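Gram-negative insecticidal protein (PDB 6FBM) is an insecticidal toxin of Chromobacterium piscinae that joins a MACPF domain to a beta-tripod domain and probably acts by forming pores in target membranes. Local coordinates at residues E339-F344 with R454-K459; R61-H66 with W131-P136; D113-E118 with Q309-V314. All blocks are in the same frame, centred on the assembly; numbering follows the deposited sequence.

Interaction 1 (E339-F344 with R454-K459)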
loop_
_atom_site.group_PDB
_atom_site.type_symbol
_atom_site.label_atom_id
_atom_site.label_comp_id
_atom_site.label_asym_id
_atom_site.label_seq_id
_atom_site.Cartn_x
_atom_site.Cartn_y
_atom_site.Cartn_z
ATOM N N GLU A 339 -35.457 19.665 86.017
ATOM C CA GLU A 339 -35.192 18.331 85.489
ATOM C C GLU A 339 -33.713 18.053 85.264
ATOM O O GLU A 339 -32.896 18.967 85.080
ATOM C CB GLU A 339 -35.996 18.096 84.230
ATOM C CG GLU A 339 -37.499 18.160 84.471
ATOM C CD GLU A 339 -38.278 18.035 83.192
ATOM O OE1 GLU A 339 -39.469 17.680 83.252
ATOM O OE2 GLU A 339 -37.705 18.289 82.117
ATOM N N ASP A 340 -33.373 16.777 85.353
ATOM C CA ASP A 340 -32.034 16.291 85.075
ATOM C C ASP A 340 -31.969 15.997 83.565
ATOM O O ASP A 340 -32.943 15.543 82.969
ATOM C CB ASP A 340 -31.751 14.986 85.840
ATOM C CG ASP A 340 -31.636 15.158 87.354
ATOM O OD1 ASP A 340 -31.098 16.178 87.827
ATOM O OD2 ASP A 340 -32.041 14.195 88.070
ATOM N N LEU A 341 -30.812 16.247 82.963
ATOM C CA LEU A 341 -30.545 15.909 81.572
ATOM C C LEU A 341 -29.189 15.256 81.494
ATOM O O LEU A 341 -28.225 15.782 82.022
ATOM C CB LEU A 341 -30.489 17.158 80.692
ATOM C CG LEU A 341 -30.155 16.950 79.217
ATOM C CD1 LEU A 341 -31.207 16.077 78.553
ATOM C CD2 LEU A 341 -30.054 18.299 78.533
ATOM N N ALA A 342 -29.129 14.108 80.833
ATOM C CA ALA A 342 -27.871 13.545 80.418
ATOM C C ALA A 342 -27.986 13.208 78.919
ATOM O O ALA A 342 -29.070 12.837 78.415
ATOM C CB ALA A 342 -27.540 12.327 81.238
ATOM N N VAL A 343 -26.860 13.373 78.221
ATOM C CA VAL A 343 -26.787 13.085 76.813
ATOM C C VAL A 343 -25.639 12.158 76.544
ATOM O O VAL A 343 -24.659 12.112 77.283
ATOM C CB VAL A 343 -26.648 14.349 75.950
ATOM C CG1 VAL A 343 -27.926 15.179 76.025
ATOM C CG2 VAL A 343 -25.416 15.174 76.343
ATOM N N PHE A 344 -25.784 11.396 75.477
ATOM C CA PHE A 344 -24.841 10.352 75.145
ATOM C C PHE A 344 -24.580 10.375 73.640
ATOM O O PHE A 344 -25.522 10.465 72.854
ATOM C CB PHE A 344 -25.375 8.970 75.600
ATOM C CG PHE A 344 -25.511 8.822 77.090
ATOM C CD1 PHE A 344 -26.566 9.427 77.786
ATOM C CD2 PHE A 344 -24.609 8.063 77.802
ATOM C CE1 PHE A 344 -26.687 9.302 79.146
ATOM C CE2 PHE A 344 -24.731 7.909 79.182
ATOM C CZ PHE A 344 -25.773 8.533 79.859
ATOM N N ARG A 454 -41.272 14.260 75.167
ATOM C CA ARG A 454 -40.325 15.275 75.634
ATOM C C ARG A 454 -39.258 14.643 76.515
ATOM O O ARG A 454 -39.565 13.837 77.394
ATOM C CB ARG A 454 -41.051 16.354 76.426
ATOM C CG ARG A 454 -40.201 17.566 76.806
ATOM C CD ARG A 454 -41.030 18.570 77.569
ATOM N NE ARG A 454 -41.412 18.033 78.875
ATOM C CZ ARG A 454 -40.621 17.966 79.940
ATOM N NH1 ARG A 454 -39.374 18.425 79.887
ATOM N NH2 ARG A 454 -41.088 17.450 81.073
ATOM N N VAL A 455 -38.008 14.991 76.258
ATOM C CA VAL A 455 -36.900 14.491 77.049
ATOM C C VAL A 455 -36.656 15.382 78.245
ATOM O O VAL A 455 -36.425 14.883 79.346
ATOM C CB VAL A 455 -35.612 14.418 76.216
ATOM C CG1 VAL A 455 -34.432 13.917 77.068
ATOM C CG2 VAL A 455 -35.827 13.519 74.994
ATOM N N TRP A 456 -36.700 16.704 78.021
ATOM C CA TRP A 456 -36.196 17.695 78.982
ATOM C C TRP A 456 -36.529 19.121 78.517
ATOM O O TRP A 456 -36.808 19.346 77.343
ATOM C CB TRP A 456 -34.693 17.535 79.094
ATOM C CG TRP A 456 -33.961 18.438 80.037
ATOM C CD1 TRP A 456 -33.725 18.209 81.342
ATOM C CD2 TRP A 456 -33.306 19.674 79.724
ATOM N NE1 TRP A 456 -32.974 19.217 81.879
ATOM C CE2 TRP A 456 -32.702 20.134 80.903
ATOM C CE3 TRP A 456 -33.169 20.428 78.558
ATOM C CZ2 TRP A 456 -31.973 21.322 80.965
ATOM C CZ3 TRP A 456 -32.429 21.617 78.624
ATOM C CH2 TRP A 456 -31.849 22.044 79.817
ATOM N N TRP A 457 -36.571 20.044 79.470
ATOM C CA TRP A 457 -36.598 21.485 79.220
ATOM C C TRP A 457 -35.806 22.166 80.325
ATOM O O TRP A 457 -35.504 21.552 81.350
ATOM C CB TRP A 457 -38.018 22.092 79.146
ATOM C CG TRP A 457 -39.034 21.586 80.147
ATOM C CD1 TRP A 457 -38.803 21.144 81.425
ATOM C CD2 TRP A 457 -40.455 21.502 79.953
ATOM N NE1 TRP A 457 -39.976 20.757 82.019
ATOM C CE2 TRP A 457 -41.010 20.965 81.145
ATOM C CE3 TRP A 457 -41.317 21.822 78.889
ATOM C CZ2 TRP A 457 -42.386 20.745 81.299
ATOM C CZ3 TRP A 457 -42.670 21.591 79.038
ATOM C CH2 TRP A 457 -43.196 21.049 80.234
ATOM N N ASP A 458 -35.476 23.433 80.116
ATOM C CA ASP A 458 -34.570 24.136 81.011
ATOM C C ASP A 458 -35.253 24.840 82.163
ATOM O O ASP A 458 -34.582 25.492 82.948
ATOM C CB ASP A 458 -33.719 25.147 80.216
ATOM C CG ASP A 458 -34.473 26.426 79.873
ATOM O OD1 ASP A 458 -35.556 26.324 79.278
ATOM O OD2 ASP A 458 -33.976 27.514 80.169
ATOM N N LYS A 459 -36.583 24.741 82.283
ATOM C CA LYS A 459 -37.288 25.565 83.269
ATOM C C LYS A 459 -36.804 25.268 84.697
ATOM O O LYS A 459 -36.568 24.116 85.062
ATOM C CB LYS A 459 -38.796 25.531 83.090
ATOM C CG LYS A 459 -39.493 24.251 83.465
ATOM C CD LYS A 459 -40.606 23.901 82.445
ATOM C CE LYS A 459 -41.701 24.916 82.267
ATOM N NZ LYS A 459 -42.969 24.243 81.769
#

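Interaction 2 (R61-H66 with W131-P136)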
loop_
_atom_site.group_PDB
_atom_site.type_symbol
_atom_site.label_atom_id
_atom_site.label_comp_id
_atom_site.label_asym_id
_atom_site.label_seq_id
_atom_site.Cartn_x
_atom_site.Cartn_y
_atom_site.Cartn_z
ATOM N N ARG A 61 -31.727 3.782 -6.668
ATOM C CA ARG A 61 -32.637 4.865 -7.079
ATOM C C ARG A 61 -33.842 5.010 -6.172
ATOM O O ARG A 61 -34.293 6.122 -5.959
ATOM C CB ARG A 61 -33.158 4.643 -8.499
ATOM C CG ARG A 61 -32.483 5.536 -9.522
ATOM C CD ARG A 61 -32.824 5.083 -10.949
ATOM N NE ARG A 61 -31.697 5.390 -11.828
ATOM C CZ ARG A 61 -31.328 6.619 -12.216
ATOM N NH1 ARG A 61 -32.074 7.692 -11.924
ATOM N NH2 ARG A 61 -30.249 6.757 -13.002
ATOM N N SER A 62 -34.334 3.898 -5.646
ATOM C CA SER A 62 -35.459 3.937 -4.742
ATOM C C SER A 62 -35.182 4.607 -3.400
ATOM O O SER A 62 -36.134 4.941 -2.687
ATOM C CB SER A 62 -35.994 2.508 -4.493
ATOM O OG SER A 62 -34.950 1.634 -4.032
ATOM N N MET A 63 -33.908 4.818 -3.033
ATOM C CA MET A 63 -33.598 5.520 -1.789
ATOM C C MET A 63 -33.311 6.943 -2.120
ATOM O O MET A 63 -32.974 7.266 -3.274
ATOM C CB MET A 63 -32.397 4.917 -1.077
ATOM C CG MET A 63 -32.520 3.424 -0.843
ATOM S SD MET A 63 -31.150 2.800 0.157
ATOM C CE MET A 63 -31.494 1.025 0.098
ATOM N N HIS A 64 -33.471 7.796 -1.116
ATOM C CA HIS A 64 -33.158 9.207 -1.239
ATOM C C HIS A 64 -32.006 9.513 -0.293
ATOM O O HIS A 64 -31.977 9.038 0.847
ATOM C CB HIS A 64 -34.359 10.060 -0.856
ATOM C CG HIS A 64 -35.372 10.203 -1.949
ATOM N ND1 HIS A 64 -36.350 11.181 -1.936
ATOM C CD2 HIS A 64 -35.568 9.503 -3.092
ATOM C CE1 HIS A 64 -37.104 11.061 -3.018
ATOM N NE2 HIS A 64 -36.659 10.042 -3.726
ATOM N N VAL A 65 -31.097 10.355 -0.771
ATOM C CA VAL A 65 -29.959 10.770 -0.003
ATOM C C VAL A 65 -30.021 12.262 0.140
ATOM O O VAL A 65 -30.180 12.980 -0.851
ATOM C CB VAL A 65 -28.649 10.367 -0.702
ATOM C CG1 VAL A 65 -27.450 10.911 0.049
ATOM C CG2 VAL A 65 -28.566 8.843 -0.822
ATOM N N HIS A 66 -29.857 12.710 1.371
ATOM C CA HIS A 66 -29.745 14.120 1.723
ATOM C C HIS A 66 -28.439 14.355 2.431
ATOM O O HIS A 66 -28.264 13.914 3.552
ATOM C CB HIS A 66 -30.939 14.536 2.624
ATOM C CG HIS A 66 -32.203 14.728 1.867
ATOM N ND1 HIS A 66 -33.083 13.686 1.619
ATOM C CD2 HIS A 66 -32.687 15.802 1.194
ATOM C CE1 HIS A 66 -34.066 14.117 0.846
ATOM N NE2 HIS A 66 -33.853 15.397 0.579
ATOM N N TRP A 131 -24.667 12.279 5.840
ATOM C CA TRP A 131 -25.907 12.288 5.088
ATOM C C TRP A 131 -26.972 11.461 5.758
ATOM O O TRP A 131 -26.683 10.697 6.682
ATOM C CB TRP A 131 -25.692 11.778 3.659
ATOM C CG TRP A 131 -24.974 10.508 3.594
ATOM C CD1 TRP A 131 -25.520 9.282 3.677
ATOM C CD2 TRP A 131 -23.572 10.327 3.398
ATOM N NE1 TRP A 131 -24.533 8.302 3.517
ATOM C CE2 TRP A 131 -23.337 8.941 3.308
ATOM C CE3 TRP A 131 -22.510 11.200 3.197
ATOM C CZ2 TRP A 131 -22.066 8.413 3.145
ATOM C CZ3 TRP A 131 -21.254 10.686 3.016
ATOM C CH2 TRP A 131 -21.034 9.305 2.991
ATOM N N TYR A 132 -28.208 11.655 5.302
ATOM C CA TYR A 132 -29.328 10.835 5.674
ATOM C C TYR A 132 -29.666 9.996 4.453
ATOM O O TYR A 132 -29.525 10.447 3.316
ATOM C CB TYR A 132 -30.527 11.693 6.084
ATOM C CG TYR A 132 -30.260 12.699 7.196
ATOM C CD1 TYR A 132 -30.382 12.317 8.533
ATOM C CD2 TYR A 132 -29.933 14.036 6.930
ATOM C CE1 TYR A 132 -30.158 13.215 9.581
ATOM C CE2 TYR A 132 -29.698 14.944 7.967
ATOM C CZ TYR A 132 -29.808 14.536 9.301
ATOM O OH TYR A 132 -29.582 15.409 10.382
ATOM N N ILE A 133 -30.073 8.761 4.690
ATOM C CA ILE A 133 -30.652 7.933 3.646
ATOM C C ILE A 133 -32.064 7.669 4.129
ATOM O O ILE A 133 -32.282 7.465 5.334
ATOM C CB ILE A 133 -29.925 6.598 3.420
ATOM C CG1 ILE A 133 -28.402 6.799 3.433
ATOM C CG2 ILE A 133 -30.400 5.976 2.123
ATOM C CD1 ILE A 133 -27.597 5.535 3.343
ATOM N N SER A 134 -33.022 7.716 3.210
ATOM C CA SER A 134 -34.414 7.456 3.560
ATOM C C SER A 134 -35.066 6.610 2.491
ATOM O O SER A 134 -34.692 6.663 1.327
ATOM C CB SER A 134 -35.169 8.759 3.757
ATOM O OG SER A 134 -35.103 9.547 2.579
ATOM N N LEU A 135 -36.000 5.786 2.940
ATOM C CA LEU A 135 -36.760 4.894 2.083
ATOM C C LEU A 135 -38.128 5.491 1.753
ATOM O O LEU A 135 -38.573 6.455 2.399
ATOM C CB LEU A 135 -36.987 3.566 2.804
ATOM C CG LEU A 135 -35.719 2.788 3.162
ATOM C CD1 LEU A 135 -36.104 1.459 3.775
ATOM C CD2 LEU A 135 -34.843 2.550 1.943
ATOM N N PRO A 136 -38.816 4.897 0.764
ATOM C CA PRO A 136 -40.220 5.185 0.559
ATOM C C PRO A 136 -41.085 4.824 1.777
ATOM O O PRO A 136 -40.653 4.100 2.698
ATOM C CB PRO A 136 -40.584 4.260 -0.613
ATOM C CG PRO A 136 -39.341 4.070 -1.352
ATOM C CD PRO A 136 -38.348 3.915 -0.228
HETATM O O HOH W 1 -32.667 11.351 2.972
#

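Interaction 3 (D113-E118 with Q309-V314)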
loop_
_atom_site.group_PDB
_atom_site.type_symbol
_atom_site.label_atom_id
_atom_site.label_comp_id
_atom_site.label_asym_id
_atom_site.label_seq_id
_atom_site.Cartn_x
_atom_site.Cartn_y
_atom_site.Cartn_z
ATOM N N ASP A 113 -23.928 0.741 38.851
ATOM C CA ASP A 113 -24.467 2.102 38.745
ATOM C C ASP A 113 -25.900 2.122 38.279
ATOM O O ASP A 113 -26.670 2.982 38.686
ATOM C CB ASP A 113 -23.609 2.971 37.813
ATOM C CG ASP A 113 -22.246 3.297 38.402
ATOM O OD1 ASP A 113 -22.087 3.283 39.611
ATOM O OD2 ASP A 113 -21.301 3.574 37.666
ATOM N N GLN A 114 -26.268 1.188 37.412
ATOM C CA GLN A 114 -27.643 1.099 36.953
ATOM C C GLN A 114 -28.590 0.838 38.113
ATOM O O GLN A 114 -29.667 1.416 38.188
ATOM C CB GLN A 114 -27.785 -0.011 35.911
ATOM C CG GLN A 114 -27.165 0.291 34.562
ATOM C CD GLN A 114 -27.162 -0.916 33.654
ATOM O OE1 GLN A 114 -26.101 -1.376 33.210
ATOM N NE2 GLN A 114 -28.350 -1.448 33.371
ATOM N N GLN A 115 -28.168 -0.039 39.007
ATOM C CA GLN A 115 -28.992 -0.462 40.124
ATOM C C GLN A 115 -28.887 0.493 41.323
ATOM O O GLN A 115 -29.837 0.627 42.083
ATOM C CB GLN A 115 -28.601 -1.869 40.555
ATOM C CG GLN A 115 -28.681 -2.911 39.469
ATOM C CD GLN A 115 -28.379 -4.307 40.018
ATOM O OE1 GLN A 115 -29.286 -5.054 40.427
ATOM N NE2 GLN A 115 -27.109 -4.690 39.983
ATOM N N LEU A 116 -27.737 1.134 41.507
ATOM C CA LEU A 116 -27.623 2.128 42.564
ATOM C C LEU A 116 -28.607 3.279 42.405
ATOM O O LEU A 116 -29.060 3.606 41.307
ATOM C CB LEU A 116 -26.199 2.674 42.681
ATOM C CG LEU A 116 -25.217 1.689 43.309
ATOM C CD1 LEU A 116 -23.830 2.328 43.367
ATOM C CD2 LEU A 116 -25.713 1.277 44.721
ATOM N N THR A 117 -28.909 3.887 43.525
ATOM C CA THR A 117 -29.784 5.016 43.588
ATOM C C THR A 117 -28.877 6.218 43.877
ATOM O O THR A 117 -27.670 6.040 44.097
ATOM C CB THR A 117 -30.911 4.733 44.608
ATOM O OG1 THR A 117 -32.011 5.591 44.363
ATOM C CG2 THR A 117 -30.477 4.890 46.020
ATOM N N GLU A 118 -29.400 7.446 43.780
ATOM C CA GLU A 118 -28.564 8.660 43.882
ATOM C C GLU A 118 -27.478 8.813 42.794
ATOM O O GLU A 118 -26.509 9.579 42.961
ATOM C CB GLU A 118 -27.864 8.759 45.260
ATOM C CG GLU A 118 -28.732 8.570 46.498
ATOM C CD GLU A 118 -29.764 9.657 46.687
ATOM O OE1 GLU A 118 -29.812 10.646 45.910
ATOM O OE2 GLU A 118 -30.544 9.484 47.650
ATOM N N GLN A 309 -39.399 -4.411 31.805
ATOM C CA GLN A 309 -39.196 -4.574 33.248
ATOM C C GLN A 309 -38.300 -3.450 33.742
ATOM O O GLN A 309 -37.355 -3.058 33.053
ATOM C CB GLN A 309 -38.539 -5.916 33.602
ATOM C CG GLN A 309 -39.444 -7.138 33.497
ATOM C CD GLN A 309 -38.716 -8.435 33.880
ATOM O OE1 GLN A 309 -38.644 -8.819 35.059
ATOM N NE2 GLN A 309 -38.165 -9.115 32.869
ATOM N N SER A 310 -38.603 -2.945 34.935
ATOM C CA SER A 310 -37.764 -1.949 35.591
ATOM C C SER A 310 -36.400 -2.528 35.948
ATOM O O SER A 310 -36.243 -3.739 36.161
ATOM C CB SER A 310 -38.434 -1.417 36.849
ATOM O OG SER A 310 -39.413 -0.449 36.493
ATOM N N ILE A 311 -35.411 -1.640 35.997
ATOM C CA ILE A 311 -34.089 -1.993 36.466
ATOM C C ILE A 311 -34.225 -2.150 37.970
ATOM O O ILE A 311 -34.869 -1.311 38.614
ATOM C CB ILE A 311 -33.056 -0.893 36.149
ATOM C CG1 ILE A 311 -32.985 -0.622 34.635
ATOM C CG2 ILE A 311 -31.676 -1.240 36.712
ATOM C CD1 ILE A 311 -32.665 -1.828 33.769
ATOM N N PRO A 312 -33.683 -3.234 38.535
ATOM C CA PRO A 312 -33.720 -3.365 39.990
ATOM C C PRO A 312 -32.872 -2.280 40.686
ATOM O O PRO A 312 -31.762 -1.989 40.231
ATOM C CB PRO A 312 -33.161 -4.775 40.241
ATOM C CG PRO A 312 -32.440 -5.168 38.993
ATOM C CD PRO A 312 -33.168 -4.456 37.882
ATOM N N LYS A 313 -33.409 -1.692 41.763
ATOM C CA LYS A 313 -32.746 -0.595 42.461
ATOM C C LYS A 313 -32.368 -0.971 43.888
ATOM O O LYS A 313 -33.088 -1.709 44.555
ATOM C CB LYS A 313 -33.658 0.634 42.493
ATOM C CG LYS A 313 -34.125 1.141 41.142
ATOM C CD LYS A 313 -32.966 1.484 40.214
ATOM C CE LYS A 313 -32.006 2.533 40.788
ATOM N NZ LYS A 313 -31.210 3.217 39.747
ATOM N N VAL A 314 -31.223 -0.453 44.334
ATOM C CA VAL A 314 -30.783 -0.518 45.717
ATOM C C VAL A 314 -31.211 0.813 46.319
ATOM O O VAL A 314 -30.520 1.809 46.196
ATOM C CB VAL A 314 -29.249 -0.686 45.800
ATOM C CG1 VAL A 314 -28.752 -0.525 47.227
ATOM C CG2 VAL A 314 -28.861 -2.045 45.252
#

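Interaction 1 (E339-F344 with R454-K459)
Glu339 and Arg454 meet head-on in a two-bond salt bridge: NH2 of Arg454 reaches Glu339 OE1 at 2.7 Å, and NH1 of Arg454 reaches Glu339 OE2 at 2.8 Å. Each oxygen takes its N-H through the syn lone pair, and the NH1 bond is practically straight. Carboxylate and guanidinium lie almost coplanar, 13° apart, as two straight bonds in one plane require. Arg454 is bent at its third torsion (chi3 67°), which turns the guanidinium back over the indole of Trp457; there Trp457 CE2 sits beneath the middle of the guanidinium, and Lys459 CD lies over the rim of the opposite face of that indole. Glu339 OE2 also takes a weak hydrogen bond from the backbone N of Trp457, at 3.4 Å, and Arg361 adds a long, weak ion pair to OE1.

A second polar link runs from Trp456, whose NE1 gives a weak hydrogen bond to the backbone O of Glu339, the acceptor lying at the edge of the indole.

The apolar part is Leu341 laid over one face of Trp456. Its CB stands 3.5 Å from the centroid of the five-membered ring, nearly on the normal, as a CH-pi contact, while CD2 covers the middle of the whole indole. The indole is swung anti to its own backbone N (chi1 -179°), bringing that face round to the leucine. Val455 CG1 touches Leu341 CD1 more lightly, at 4.2 Å. Leu469 of strand 468-473 and Leu424 of strand 421-426 also pack on Leu341.

No beta ladder joins the two segments; the loop leading into the central strand 342-346 of one three-stranded sheet is joined, mainly through side chains, to the outer strand 450-457 of another, a loop-to-edge-strand junction between small sheets, consistent with a beta-tripod domain.

Interaction 2 (R61-H66 with W131-P136)
Met63, just ahead of strand 64-66, packs against Ile133 and Leu135 and forms the close apolar part of this contact. Its SD lies 3.8 Å from Ile133 CG2, the two side chains crossing at a slant, whereas CG runs alongside Leu135 and meets Leu135 CD2 at 3.7 Å. The methionine chain is extended beyond CG (chi2 -174°), which carries the sulfur past the isoleucine methyl. Val65 and Ile133 form a non-hydrogen-bonded antiparallel pair on the other side of the sheet from the histidines, and Val65 CG1 lies beside Trp131 CB.

Between the strands the backbone ladder is regular. His64 pairs with Ser134 and His66 with Tyr132, two bonds to each pair; Tyr132 N to His66 O measures 2.9 Å.

The histidine side is looser. Both rings lead away from the opposing strand, and a water bridges the polar groups here: it lies 2.7 Å from His66 ND1, at the edge of that imidazole, 3.1 Å from Ser134 OG, and donates to His64 O. His64 and His66 are exposed there.

Strand 120-134 is flanked on its other edge by strand 170-177, through backbone bonds of Trp131 with Val177 and Ile133 with Ala175. Phe43 packs on Met63 and Leu135, while Ile50 touches Val65 and Ile52 touches Trp131, both from strand 47-52.

Interaction 3 (D113-E118 with Q309-V314)
Lys313 turns its ammonium group into the end of helix 111-115 and gives two hydrogen bonds there. NZ of Lys313 reaches Gln114 O at 2.8 Å and Leu116 O at 2.7 Å; the second carbonyl is approached from above its plane, not along a lone pair. The lysine chain folds back on itself (chi2 -57°, chi3 -58°), so that CE of Lys313 passes 3.2 Å from Gln115 O. That middle carbonyl is taken by the backbone instead: Val314 N donates to Gln115 O at 2.9 Å, with Lys313 CA adding a CA-H...O contact.

Gln115 gives its polar end to the C-terminal region, OE1 accepting from His526 ND1 and NE2 donating to Gln527 O. Its CB and CG lie against Pro312 O, 3.2 Å from CB. Apolar contact is slight, Leu116 CD2 lying 4.2 Å from Val314 CB, while the methyl Ile311 CG2 rests against Gln114 O.

Three successive carbonyls, of the last two helical residues and of Leu116 just beyond, thus all receive N-H groups from the one loop. The lysine's charge sits where the helix dipole is negative, which would be expected to stabilise both the ammonium and the helix terminus.

The three contacts are spread along an elongated chain. Interactions 1 and 2 lie on opposite sides of its centre, about 80 Å between centres, and interaction 3 falls between them, about 43 Å from the first and about 40 Å from the second. None touches another. Interactions 2 and 3 alternate along the sequence: 113-118 falls between 61-66 and 131-136, and 309-314 follows both. Helix 111-115 is followed by strand 120-134, which carries part of interaction 2. Interaction 1 comes later, wholly in the C-terminal part. This spread is consistent with a two-part molecule, interaction 3 tying a MACPF helix end to the chain leading toward the C-terminal part.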